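Local structure of spindle assembly abnormal protein 6 (Caenorhabditis elegans, 4G79) at residues I7-Q12 with L38-Q43; S17-L22 with N108-A113; L53-S58 with E69-E74. The protein is a central scaffolding component of centrioles that ensures their ninefold symmetry and is required for centrosome biogenesis and duplication. All blocks are in the same frame, centred on the assembly; numbering follows the deposited sequence.

Contact 1 of 3, residues I7-Q12 with L38-Q43; sequences IALFDQ and LKISEQ
Leu9 and Phe10 sit opposite the single residue Ile40, a classic beta bulge in the antiparallel hairpin of strands 7-21 and 29-44 of the SAS-6 N-terminal domain. Ile40 O takes two N-H groups, Leu9 N at 2.8 Å and, less straight, Phe10 N at 3.0 Å. The bulge turns Leu9 toward the partner strand. Its CB lies 3.4 Å from Ile40 O, CG comes over Ser41 CA, CD1 rests by the Ser41 carbonyl carbon and the amide N of Glu42, and CD2 meets Glu42 OE1 at 3.7 Å. With an alanine here, CG and both methyls go, which is likely to open a gap beside Ser41 CA and Glu42 N and take the aliphatic neighbour from Glu42 OE1. Phe10, with CG anti to its own N (chi1 -179°), brings its ring across Leu38: Leu38 O lies at the ring edge, 3.5 Å from Phe10 CD1, and Phe10 CE1 meets Leu38 CD2 at 3.9 Å. Ile97 of helix 92-102 packs on it. On the opposite face of the sheet, Asp11 and Lys39 run side by side; the carboxylate's salt bridge goes to Lys37, and Asp11 OD2 approaches the methylene CE of Lys39 at 3.6 Å.

Contact 2 of 3, residues S17-L22 with N108-A113; sequences SLLQPL and NIILDA
Ser17 to Leu19 run parallel to Asn108 to Ile110, the strand axes 18° apart and 4.8 Å at closest approach, joined by three nearly straight bonds: Ile109 N to Ser17 O, Leu19 N to Ile109 O and Leu111 N to Leu19 O, each 2.9 Å. Ile109 thus both gives and accepts, and so does Leu19, the zigzag that marks a parallel pair. Side chains alternate between the two faces of the sheet. On one, Leu18, with CG anti to its amide N (chi1 177°), sends CD1 obliquely over Ile109 CG2 at 3.8 Å, and the same methyl comes near Leu111 CB; Phe65 touches both Leu18 and Ile109 and extends this buried apolar patch. The other face carries Ser17, Asn108, Leu19 and Ile110. There Leu19 and Ile110 lie alongside each other, pointing the same way, with Leu19 CD1 against Ile110 CG1 at 3.7 Å. Ser17 meets Asn108 through its CB, 3.5 Å from Asn108 OD1; that oxygen is hydrogen-bonded to a glycerol, probably from the crystallisation liquor. Beyond the last bridge, Gln20 and Leu111 run side by side, CB to CB 3.9 Å. Pro21, which has no N-H to offer, instead sets its ring carbon CD 3.3 Å from Leu111 O and its CG beside Ala113. The contact pairs strand 7-21 with strand 106-111, the first and last strands in the order of the mixed sheet. Its chemistry implies a division of labour: backbone bonds fix the register, aliphatic groups fill the buried face, and the other face mixes polar with apolar side chains.

Contact 3 of 3, residues L53-S58 with E69-E74; sequences LKFEIS and ETLNNE
Leu71, Glu69 and Leu53 bury the most surface in this antiparallel pairing, the hairpin of strands 51-58 and 66-71. Leu53 and Leu71 form a hydrogen-bonded pair, Leu71 N giving to Leu53 O at 2.7 Å and Leu53 N to Leu71 O at 2.8 Å. In the conformer given, Thr70 OG1 may add a weak, doubtful bond to Leu53 O. The side chains of Leu53 and Leu71 meet through their CB atoms, while Leu71 CD1 reaches on to Phe55 CE1 at 4.1 Å, approaching the ring obliquely. Glu69 forms the next hydrogen-bonded pair with Phe55: Phe55 N gives to Glu69 O at 2.9 Å, and that oxygen also lies at the edge of the phenyl ring, near its plane. The carboxylate end of Glu69 turns from the partner strand and, through a bend at chi2 (59°), curls back so that OE2, by its anti lone pair, accepts from Thr70 N at 2.8 Å, while OE1 has a weak bond to His139. Around the hairpin, Phe55 packs on Ile40 of strand 29-44, Leu71 and Glu69 touch Ile136 of strand 132-140, and directly after the pair Asn72 N-caps helix 73-83 through OD1 to Lys75 N.

Overall arrangement
All three contacts belong to one mixed sheet of the globular N-terminal domain, the part of the protein that links coiled-coil dimers into the inner ring. Contacts 1 and 3 follow each other along the chain, centres about 9 Å apart, because strands 29-44 and 51-58 are neighbours: Ser41 O to Lys54 N and Lys39 O to Glu56 N are probable hydrogen bonds. Contacts 1 and 2 share strand 7-21 and their segments alternate along the chain, yet their centres are about 23 Å apart, on opposite sides of the chain's centre. Contact 2 encloses contact 3, with Ile109 CD1 packing on Ile57 CD1, and joins the first strand to strand 106-111, at the other end of the sheet order.

Contact 1 of 3, residues I7-Q12 with L38-Q43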
# COMPACT_ATOMS: atom_id res chain seq x y z
N ILE A 7 2.76 18.95 -23.55
CA ILE A 7 1.48 19.44 -23.06
C ILE A 7 1.54 19.45 -21.52
O ILE A 7 1.66 18.39 -20.90
CB ILE A 7 0.27 18.61 -23.57
CG1 ILE A 7 0.16 18.65 -25.12
CG2 ILE A 7 -1.04 19.06 -22.90
CD1 ILE A 7 -0.43 17.36 -25.76
N ALA A 8 1.41 20.65 -20.91
CA ALA A 8 1.43 20.80 -19.46
C ALA A 8 0.13 20.26 -18.89
O ALA A 8 -0.95 20.57 -19.42
CB ALA A 8 1.62 22.27 -19.08
N LEU A 9 0.21 19.39 -17.87
CA LEU A 9 -0.99 18.79 -17.30
C LEU A 9 -1.22 19.27 -15.89
O LEU A 9 -2.36 19.33 -15.44
CB LEU A 9 -0.91 17.25 -17.31
CG LEU A 9 -0.73 16.54 -18.67
CD1 LEU A 9 -0.49 15.06 -18.44
CD2 LEU A 9 -1.95 16.70 -19.57
N PHE A 10 -0.14 19.63 -15.18
CA PHE A 10 -0.18 20.05 -13.80
C PHE A 10 1.06 20.86 -13.51
O PHE A 10 2.15 20.49 -13.94
CB PHE A 10 -0.25 18.80 -12.89
CG PHE A 10 -0.32 19.05 -11.39
CD1 PHE A 10 0.84 19.19 -10.63
CD2 PHE A 10 -1.53 19.02 -10.72
CE1 PHE A 10 0.78 19.39 -9.25
CE2 PHE A 10 -1.59 19.17 -9.32
CZ PHE A 10 -0.43 19.36 -8.59
N ASP A 11 0.89 21.97 -12.78
CA ASP A 11 1.99 22.84 -12.35
C ASP A 11 1.58 23.52 -11.07
O ASP A 11 0.88 24.53 -11.11
CB ASP A 11 2.36 23.86 -13.44
CG ASP A 11 3.64 24.63 -13.18
OD1 ASP A 11 4.10 24.66 -12.02
OD2 ASP A 11 4.20 25.18 -14.15
N GLN A 12 1.97 22.96 -9.93
CA GLN A 12 1.61 23.56 -8.65
C GLN A 12 2.74 23.50 -7.66
O GLN A 12 3.53 22.57 -7.68
CB GLN A 12 0.41 22.82 -8.02
CG GLN A 12 -0.86 22.73 -8.88
CD GLN A 12 -1.67 23.99 -8.89
OE1 GLN A 12 -1.57 24.85 -8.00
NE2 GLN A 12 -2.53 24.11 -9.90
N LEU A 38 5.88 21.00 -8.45
CA LEU A 38 5.70 19.75 -9.18
C LEU A 38 5.04 20.05 -10.49
O LEU A 38 4.00 20.71 -10.53
CB LEU A 38 4.85 18.74 -8.38
CG LEU A 38 4.40 17.45 -9.16
CD1 LEU A 38 5.61 16.61 -9.60
CD2 LEU A 38 3.44 16.62 -8.33
N LYS A 39 5.64 19.56 -11.57
CA LYS A 39 5.09 19.68 -12.92
C LYS A 39 4.89 18.31 -13.49
O LYS A 39 5.80 17.47 -13.41
CB LYS A 39 6.01 20.49 -13.86
CG LYS A 39 6.32 21.89 -13.38
CD LYS A 39 7.27 22.58 -14.40
CE LYS A 39 7.60 24.00 -14.04
NZ LYS A 39 8.61 24.58 -14.98
N ILE A 40 3.72 18.10 -14.11
CA ILE A 40 3.41 16.84 -14.81
C ILE A 40 3.03 17.25 -16.21
O ILE A 40 2.24 18.19 -16.39
CB ILE A 40 2.32 15.97 -14.14
CG1 ILE A 40 2.65 15.69 -12.64
CG2 ILE A 40 2.12 14.63 -14.91
CD1 ILE A 40 1.33 15.11 -11.78
N SER A 41 3.63 16.59 -17.20
CA SER A 41 3.33 16.87 -18.60
C SER A 41 3.33 15.60 -19.42
O SER A 41 3.79 14.57 -18.94
CB SER A 41 4.37 17.86 -19.14
OG SER A 41 5.68 17.33 -19.05
N GLU A 42 2.75 15.65 -20.63
CA GLU A 42 2.82 14.55 -21.57
C GLU A 42 3.61 15.05 -22.76
O GLU A 42 3.56 16.24 -23.10
CB GLU A 42 1.45 13.97 -21.98
CG GLU A 42 0.62 14.87 -22.86
CD GLU A 42 -0.71 14.25 -23.23
OE1 GLU A 42 -1.67 14.45 -22.46
OE2 GLU A 42 -0.80 13.60 -24.30
N GLN A 43 4.38 14.16 -23.36
CA GLN A 43 5.20 14.51 -24.52
C GLN A 43 5.45 13.32 -25.39
O GLN A 43 5.27 12.19 -24.98
CB GLN A 43 6.56 15.14 -24.09
CG GLN A 43 7.48 14.16 -23.33
CD GLN A 43 8.69 14.84 -22.73
OE1 GLN A 43 8.65 16.02 -22.40
NE2 GLN A 43 9.75 14.10 -22.51

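Contact 2 of 3, residues S17-L22 with N108-A113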
# COMPACT_ATOMS: atom_id res chain seq x y z
N SER A 17 7.47 16.64 2.54
CA SER A 17 8.44 16.37 3.60
C SER A 17 9.73 15.98 2.90
O SER A 17 9.73 15.06 2.09
CB SER A 17 7.96 15.27 4.55
OG SER A 17 6.92 15.73 5.39
N LEU A 18 10.80 16.71 3.16
CA LEU A 18 12.08 16.38 2.53
C LEU A 18 12.96 15.69 3.54
O LEU A 18 13.23 16.25 4.62
CB LEU A 18 12.75 17.63 1.94
CG LEU A 18 14.15 17.47 1.30
CD1 LEU A 18 14.11 16.64 0.04
CD2 LEU A 18 14.75 18.83 0.95
N LEU A 19 13.40 14.48 3.20
CA LEU A 19 14.30 13.69 4.05
C LEU A 19 15.65 13.63 3.36
O LEU A 19 15.71 13.30 2.17
CB LEU A 19 13.76 12.27 4.33
CG LEU A 19 12.25 12.10 4.60
CD1 LEU A 19 11.87 10.64 4.61
CD2 LEU A 19 11.84 12.75 5.91
N GLN A 20 16.72 13.99 4.07
CA GLN A 20 18.04 13.95 3.47
C GLN A 20 19.07 13.53 4.54
O GLN A 20 18.89 13.88 5.71
CB GLN A 20 18.40 15.29 2.80
CG GLN A 20 18.65 16.46 3.77
CD GLN A 20 18.76 17.81 3.09
OE1 GLN A 20 17.92 18.70 3.29
NE2 GLN A 20 19.83 18.01 2.33
N PRO A 21 20.14 12.78 4.18
CA PRO A 21 21.15 12.40 5.19
C PRO A 21 21.89 13.60 5.78
O PRO A 21 21.92 14.67 5.16
CB PRO A 21 22.11 11.49 4.42
CG PRO A 21 21.96 11.89 3.00
CD PRO A 21 20.50 12.25 2.85
N LEU A 22 22.49 13.42 6.97
CA LEU A 22 23.23 14.48 7.64
C LEU A 22 24.65 14.56 7.10
O LEU A 22 24.87 15.15 6.04
CB LEU A 22 23.26 14.25 9.16
CG LEU A 22 21.92 14.34 9.89
CD1 LEU A 22 21.94 13.52 11.16
CD2 LEU A 22 21.54 15.77 10.20
N ASN A 108 6.50 12.65 0.22
CA ASN A 108 7.86 12.54 0.78
C ASN A 108 8.83 12.55 -0.35
O ASN A 108 8.61 11.86 -1.36
CB ASN A 108 8.12 11.26 1.59
CG ASN A 108 7.47 11.16 2.93
OD1 ASN A 108 6.95 12.12 3.48
ND2 ASN A 108 7.48 9.95 3.46
N ILE A 109 9.92 13.29 -0.18
CA ILE A 109 11.02 13.31 -1.16
C ILE A 109 12.26 12.88 -0.38
O ILE A 109 12.58 13.48 0.66
CB ILE A 109 11.18 14.68 -1.87
CG1 ILE A 109 9.92 15.02 -2.72
CG2 ILE A 109 12.44 14.71 -2.73
CD1 ILE A 109 9.70 16.54 -2.84
N ILE A 110 12.86 11.77 -0.78
CA ILE A 110 14.04 11.25 -0.10
C ILE A 110 15.19 11.57 -1.02
O ILE A 110 15.28 11.01 -2.11
CB ILE A 110 13.90 9.75 0.26
CG1 ILE A 110 12.66 9.49 1.15
CG2 ILE A 110 15.17 9.21 0.91
CD1 ILE A 110 11.72 8.65 0.53
N LEU A 111 16.01 12.54 -0.61
CA LEU A 111 17.13 13.07 -1.35
C LEU A 111 18.39 12.26 -1.15
O LEU A 111 18.80 12.01 -0.02
CB LEU A 111 17.36 14.53 -0.90
CG LEU A 111 18.21 15.42 -1.79
CD1 LEU A 111 17.57 15.60 -3.13
CD2 LEU A 111 18.40 16.78 -1.15
N ASP A 112 19.04 11.91 -2.27
CA ASP A 112 20.34 11.23 -2.27
C ASP A 112 21.39 12.19 -1.68
O ASP A 112 21.26 13.40 -1.85
CB ASP A 112 20.70 10.82 -3.71
CG ASP A 112 22.11 10.31 -3.89
OD1 ASP A 112 22.49 9.36 -3.18
OD2 ASP A 112 22.84 10.88 -4.74
N ALA A 113 22.40 11.64 -0.97
CA ALA A 113 23.47 12.43 -0.33
C ALA A 113 24.15 13.41 -1.30
O ALA A 113 24.40 14.56 -0.92
CB ALA A 113 24.52 11.49 0.27

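Contact 3 of 3, residues L53-S58 with E69-E74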
# COMPACT_ATOMS: atom_id res chain seq x y z
N LEU A 53 4.99 10.36 -20.05
CA LEU A 53 4.59 11.32 -19.02
C LEU A 53 5.87 11.83 -18.45
O LEU A 53 6.80 11.04 -18.35
CB LEU A 53 3.72 10.71 -17.91
CG LEU A 53 2.33 10.25 -18.31
CD1 LEU A 53 1.64 9.65 -17.08
CD2 LEU A 53 1.50 11.43 -18.85
N LYS A 54 5.97 13.12 -18.09
CA LYS A 54 7.21 13.64 -17.51
C LYS A 54 6.89 14.23 -16.14
O LYS A 54 5.95 14.98 -16.03
CB LYS A 54 7.85 14.69 -18.43
CG LYS A 54 9.18 15.24 -17.91
CD LYS A 54 9.95 15.83 -19.04
CE LYS A 54 11.23 16.48 -18.51
NZ LYS A 54 12.32 15.48 -18.40
N PHE A 55 7.65 13.84 -15.09
CA PHE A 55 7.47 14.37 -13.73
C PHE A 55 8.66 15.22 -13.42
O PHE A 55 9.78 14.78 -13.68
CB PHE A 55 7.32 13.25 -12.69
CG PHE A 55 6.01 12.51 -12.79
CD1 PHE A 55 5.83 11.50 -13.73
CD2 PHE A 55 4.96 12.82 -11.93
CE1 PHE A 55 4.61 10.83 -13.82
CE2 PHE A 55 3.75 12.13 -12.03
CZ PHE A 55 3.58 11.16 -12.98
N GLU A 56 8.44 16.44 -12.93
CA GLU A 56 9.57 17.35 -12.65
C GLU A 56 9.38 18.02 -11.33
O GLU A 56 8.28 18.52 -11.04
CB GLU A 56 9.73 18.43 -13.73
CG GLU A 56 10.09 17.94 -15.14
CD GLU A 56 10.01 19.04 -16.19
OE1 GLU A 56 8.90 19.23 -16.75
OE2 GLU A 56 11.03 19.72 -16.42
N ILE A 57 10.44 18.02 -10.51
CA ILE A 57 10.37 18.71 -9.22
C ILE A 57 11.51 19.74 -9.13
O ILE A 57 12.60 19.54 -9.69
CB ILE A 57 10.32 17.80 -7.98
CG1 ILE A 57 11.60 16.97 -7.79
CG2 ILE A 57 9.00 16.97 -7.85
CD1 ILE A 57 11.67 16.37 -6.38
N SER A 58 11.23 20.85 -8.47
CA SER A 58 12.19 21.92 -8.22
C SER A 58 11.79 22.65 -6.97
O SER A 58 10.67 22.50 -6.49
CB SER A 58 12.27 22.90 -9.39
OG SER A 58 11.01 23.49 -9.66
N GLU A 69 11.83 12.55 -14.33
CA GLU A 69 11.77 11.21 -14.88
C GLU A 69 10.64 11.17 -15.88
O GLU A 69 9.62 11.88 -15.73
CB GLU A 69 11.60 10.11 -13.81
CG GLU A 69 11.53 8.67 -14.33
CD GLU A 69 12.73 8.19 -15.14
OE1 GLU A 69 13.37 7.21 -14.70
OE2 GLU A 69 13.02 8.79 -16.20
N THR A 70 10.83 10.36 -16.90
CA THR A 70 9.83 10.20 -17.94
C THR A 70 9.27 8.77 -17.80
O THR A 70 10.01 7.84 -17.48
CB THR A 70 10.46 10.58 -19.31
OG1 THR A 70 9.47 10.92 -20.27
CG2 THR A 70 11.46 9.56 -19.84
N LEU A 71 7.96 8.62 -18.00
CA LEU A 71 7.28 7.33 -17.90
C LEU A 71 6.59 7.02 -19.19
O LEU A 71 5.66 7.73 -19.54
CB LEU A 71 6.20 7.41 -16.82
CG LEU A 71 6.42 6.79 -15.45
CD1 LEU A 71 5.09 6.83 -14.67
CD2 LEU A 71 6.79 5.33 -15.54
N ASN A 72 6.95 5.93 -19.84
CA ASN A 72 6.23 5.48 -21.05
C ASN A 72 5.23 4.38 -20.62
O ASN A 72 5.15 4.06 -19.43
CB ASN A 72 7.21 5.04 -22.16
CG ASN A 72 8.10 3.86 -21.83
OD1 ASN A 72 7.89 3.13 -20.86
ND2 ASN A 72 9.07 3.62 -22.68
N ASN A 73 4.44 3.82 -21.57
CA ASN A 73 3.46 2.81 -21.22
C ASN A 73 4.10 1.57 -20.58
O ASN A 73 3.55 1.03 -19.62
CB ASN A 73 2.64 2.41 -22.45
CG ASN A 73 1.53 1.43 -22.12
OD1 ASN A 73 0.77 1.62 -21.18
ND2 ASN A 73 1.46 0.35 -22.86
N GLU A 74 5.24 1.12 -21.13
CA GLU A 74 5.94 -0.08 -20.65
C GLU A 74 6.47 0.10 -19.22
O GLU A 74 6.32 -0.81 -18.39
CB GLU A 74 7.10 -0.45 -21.61
CG GLU A 74 6.62 -0.88 -22.99
CD GLU A 74 6.17 0.21 -23.95
OE1 GLU A 74 6.43 1.41 -23.68
OE2 GLU A 74 5.57 -0.15 -24.99